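Local atomic coordinates of glutaredoxin-2 (Vaccinia virus, PDB entry 2G2Q), a protein that relays disulfide bonds to viral membrane proteins as a thiol-disulfide oxidoreductase of the glutaredoxin family, and is needed for virion morphogenesis and replication. Residues 88-93 / 108-113. Sequence-based numbering, arbitrary orientation.
Sequences INKSLD and KSEIEK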
ATOM      1  N   ILE A  88       7.102   0.453   3.729  1.00 36.25           N
ATOM      2  CA  ILE A  88       7.380  -0.109   2.402  1.00 36.77           C
ATOM      3  C   ILE A  88       8.133   0.778   1.397  1.00 36.81           C
ATOM      4  O   ILE A  88       8.532   0.298   0.335  1.00 36.65           O
ATOM      5  CB  ILE A  88       6.079  -0.529   1.729  1.00 36.87           C
ATOM      6  CG1 ILE A  88       5.205   0.710   1.476  1.00 36.29           C
ATOM      7  CG2 ILE A  88       5.395  -1.595   2.566  1.00 37.39           C
ATOM      8  CD1 ILE A  88       3.923   0.426   0.764  1.00 37.37           C
ATOM      9  N   ASN A  89       8.323   2.051   1.729  1.00 37.07           N
ATOM     10  CA  ASN A  89       8.891   3.011   0.787  1.00 37.72           C
ATOM     11  C   ASN A  89      10.216   2.589   0.152  1.00 37.69           C
ATOM     12  O   ASN A  89      10.381   2.706  -1.070  1.00 37.45           O
ATOM     13  CB  ASN A  89       9.022   4.386   1.434  1.00 38.16           C
ATOM     14  CG  ASN A  89       7.679   5.034   1.696  1.00 40.21           C
ATOM     15  OD1 ASN A  89       6.781   4.425   2.284  1.00 43.44           O
ATOM     16  ND2 ASN A  89       7.531   6.284   1.263  1.00 42.01           N
ATOM     17  N   LYS A  90      11.142   2.088   0.979  1.00 37.39           N
ATOM     18  CA  LYS A  90      12.483   1.680   0.519  1.00 36.77           C
ATOM     19  C   LYS A  90      12.485   0.530  -0.506  1.00 35.61           C
ATOM     20  O   LYS A  90      13.444   0.367  -1.249  1.00 35.17           O
ATOM     21  CB  LYS A  90      13.372   1.310   1.712  1.00 37.20           C
ATOM     22  CG  LYS A  90      13.991   2.492   2.460  1.00 38.69           C
ATOM     23  CD  LYS A  90      14.569   2.014   3.795  1.00 41.77           C
ATOM     24  CE  LYS A  90      14.792   3.155   4.795  1.00 42.77           C
ATOM     25  NZ  LYS A  90      16.093   3.851   4.551  1.00 42.54           N
ATOM     26  N   SER A  91      11.410  -0.259  -0.531  1.00 34.03           N
ATOM     27  CA  SER A  91      11.250  -1.334  -1.504  1.00 32.56           C
ATOM     28  C   SER A  91      10.590  -0.846  -2.800  1.00 32.12           C
ATOM     29  O   SER A  91      10.474  -1.604  -3.766  1.00 31.60           O
ATOM     30  CB  SER A  91      10.419  -2.468  -0.906  1.00 32.40           C
ATOM     31  OG  SER A  91       9.067  -2.080  -0.767  1.00 31.71           O
ATOM     32  N   LEU A  92      10.160   0.414  -2.810  1.00 31.36           N
ATOM     33  CA  LEU A  92       9.448   0.979  -3.951  1.00 31.18           C
ATOM     34  C   LEU A  92      10.293   1.945  -4.766  1.00 30.90           C
ATOM     35  O   LEU A  92      11.046   2.736  -4.212  1.00 30.84           O
ATOM     36  CB  LEU A  92       8.170   1.689  -3.485  1.00 30.96           C
ATOM     37  CG  LEU A  92       6.844   0.922  -3.507  1.00 30.82           C
ATOM     38  CD1 LEU A  92       7.020  -0.587  -3.439  1.00 29.25           C
ATOM     39  CD2 LEU A  92       5.945   1.423  -2.379  1.00 30.38           C
ATOM     40  N   ASP A  93      10.157   1.867  -6.088  1.00 30.57           N
ATOM     41  CA  ASP A  93      10.714   2.870  -6.988  1.00 30.32           C
ATOM     42  C   ASP A  93       9.701   3.204  -8.088  1.00 29.88           C
ATOM     43  O   ASP A  93       9.667   2.541  -9.131  1.00 29.38           O
ATOM     44  CB  ASP A  93      12.036   2.397  -7.594  1.00 30.13           C
ATOM     45  CG  ASP A  93      12.656   3.431  -8.534  1.00 31.45           C
ATOM     46  OD1 ASP A  93      12.009   4.471  -8.815  1.00 31.43           O
ATOM     47  OD2 ASP A  93      13.801   3.210  -8.996  1.00 33.20           O
ATOM     48  N   LYS A 108       9.920  -8.085   1.720  1.00 29.72           N
ATOM     49  CA  LYS A 108       9.859  -9.173   2.682  1.00 30.55           C
ATOM     50  C   LYS A 108      10.442  -8.751   4.039  1.00 30.77           C
ATOM     51  O   LYS A 108       9.779  -8.910   5.076  1.00 31.05           O
ATOM     52  CB  LYS A 108      10.544 -10.440   2.161  1.00 30.47           C
ATOM     53  CG  LYS A 108      10.246 -11.657   3.046  1.00 31.13           C
ATOM     54  CD  LYS A 108      10.901 -12.969   2.577  1.00 31.16           C
ATOM     55  CE  LYS A 108      10.340 -14.148   3.406  1.00 31.17           C
ATOM     56  NZ  LYS A 108      10.722 -15.513   2.911  1.00 32.01           N
ATOM     57  N   SER A 109      11.665  -8.212   4.020  1.00 30.62           N
ATOM     58  CA  SER A 109      12.323  -7.704   5.230  1.00 30.71           C
ATOM     59  C   SER A 109      11.444  -6.714   5.983  1.00 30.94           C
ATOM     60  O   SER A 109      11.264  -6.853   7.195  1.00 30.99           O
ATOM     61  CB  SER A 109      13.648  -7.001   4.910  1.00 30.62           C
ATOM     62  OG  SER A 109      14.529  -7.825   4.179  1.00 31.48           O
ATOM     63  N   GLU A 110      10.923  -5.711   5.268  1.00 30.63           N
ATOM     64  CA  GLU A 110      10.145  -4.644   5.887  1.00 31.17           C
ATOM     65  C   GLU A 110       8.868  -5.186   6.538  1.00 30.80           C
ATOM     66  O   GLU A 110       8.461  -4.726   7.620  1.00 31.00           O
ATOM     67  CB  GLU A 110       9.814  -3.547   4.869  1.00 31.09           C
ATOM     68  CG  GLU A 110      11.069  -2.844   4.298  1.00 32.68           C
ATOM     69  CD  GLU A 110      10.753  -1.860   3.160  1.00 32.55           C
ATOM     70  OE1 GLU A 110      11.334  -0.751   3.151  1.00 35.54           O
ATOM     71  OE2 GLU A 110       9.924  -2.185   2.276  1.00 33.52           O
ATOM     72  N   ILE A 111       8.239  -6.158   5.873  1.00 30.17           N
ATOM     73  CA  ILE A 111       7.038  -6.799   6.397  1.00 30.01           C
ATOM     74  C   ILE A 111       7.392  -7.621   7.642  1.00 30.14           C
ATOM     75  O   ILE A 111       6.637  -7.671   8.608  1.00 29.89           O
ATOM     76  CB  ILE A 111       6.390  -7.732   5.345  1.00 29.68           C
ATOM     77  CG1 ILE A 111       5.716  -6.918   4.250  1.00 29.60           C
ATOM     78  CG2 ILE A 111       5.378  -8.692   5.998  1.00 29.03           C
ATOM     79  CD1 ILE A 111       5.366  -7.776   3.037  1.00 29.77           C
ATOM     80  N   GLU A 112       8.545  -8.265   7.609  1.00 30.26           N
ATOM     81  CA  GLU A 112       8.912  -9.140   8.696  1.00 31.48           C
ATOM     82  C   GLU A 112       9.341  -8.404   9.959  1.00 31.03           C
ATOM     83  O   GLU A 112       9.117  -8.900  11.049  1.00 31.25           O
ATOM     84  CB  GLU A 112       9.931 -10.183   8.232  1.00 31.94           C
ATOM     85  CG  GLU A 112       9.257 -11.268   7.382  1.00 34.08           C
ATOM     86  CD  GLU A 112      10.214 -12.325   6.885  1.00 38.10           C
ATOM     87  OE1 GLU A 112       9.797 -13.501   6.807  1.00 40.25           O
ATOM     88  OE2 GLU A 112      11.386 -11.990   6.576  1.00 40.00           O
ATOM     89  N   LYS A 113       9.908  -7.214   9.799  1.00 31.08           N
ATOM     90  CA  LYS A 113      10.421  -6.400  10.914  1.00 31.05           C
ATOM     91  C   LYS A 113       9.367  -5.473  11.523  1.00 30.35           C
ATOM     92  O   LYS A 113       9.588  -4.884  12.571  1.00 30.40           O
ATOM     93  CB  LYS A 113      11.588  -5.532  10.443  1.00 31.07           C
ATOM     94  CG  LYS A 113      12.863  -6.273  10.066  1.00 33.49           C
ATOM     95  CD  LYS A 113      13.713  -5.400   9.123  1.00 35.33           C
ATOM     96  CE  LYS A 113      15.190  -5.377   9.511  1.00 36.88           C
ATOM     97  NZ  LYS A 113      16.033  -6.492   8.965  1.00 37.53           N
TER
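With CG opposite the carbonyl carbon (chi1 -62°) and the chain extended beyond CG, Glu110 spans from helix 104-113 to the short 3-10 turn 89-91 and ends against it with its carboxylate. The two carboxylate oxygens split the work. Glu110 OE1 lies 3.2 Å from Lys90 CB. Glu110 OE2 sits 3.2 Å from Ser91 OG. The backbone of Ile88 is close as well, its CA 3.3 Å from Glu110 OE2. No hydrogen bond joins the segments. The hydroxyl of Ser91, swung at chi1 71° to lie between its own backbone N and carbonyl carbon, turns back into the turn and gives its proton to Ile88 O over 2.7 Å, meeting a lone pair in the carbonyl plane at a C=O...OG angle of 140°. The same oxygen also accepts from Ser91 N, so two donors of one residue grip it. Only the first part of Lys90 takes part: beyond CB the chain turns away from Glu110, and Lys90 NZ ends 6.8 Å from Glu110 OE1, too distant for a salt bridge. The CB of Ile88 points away from the helix, and its buried side chain touches Leu107; Ser91 rests on Ile106 and Leu107, and its backbone is hydrogen-bonded to Asn103 just ahead of the helix. The contact thus lays the connection that follows strand 82-85 against the last helix of this thioredoxin-fold domain. Its chemistry is that of a carboxylate placed against CH groups and a serine hydroxyl already spent on the turn. Glu110 OE2 and Ile88 O, two acceptors 3.4 Å apart, probably repel mildly; Lys90 can probably lend only diffuse electrostatic help, and between 88-93 and 108-113 the contact is van der Waals.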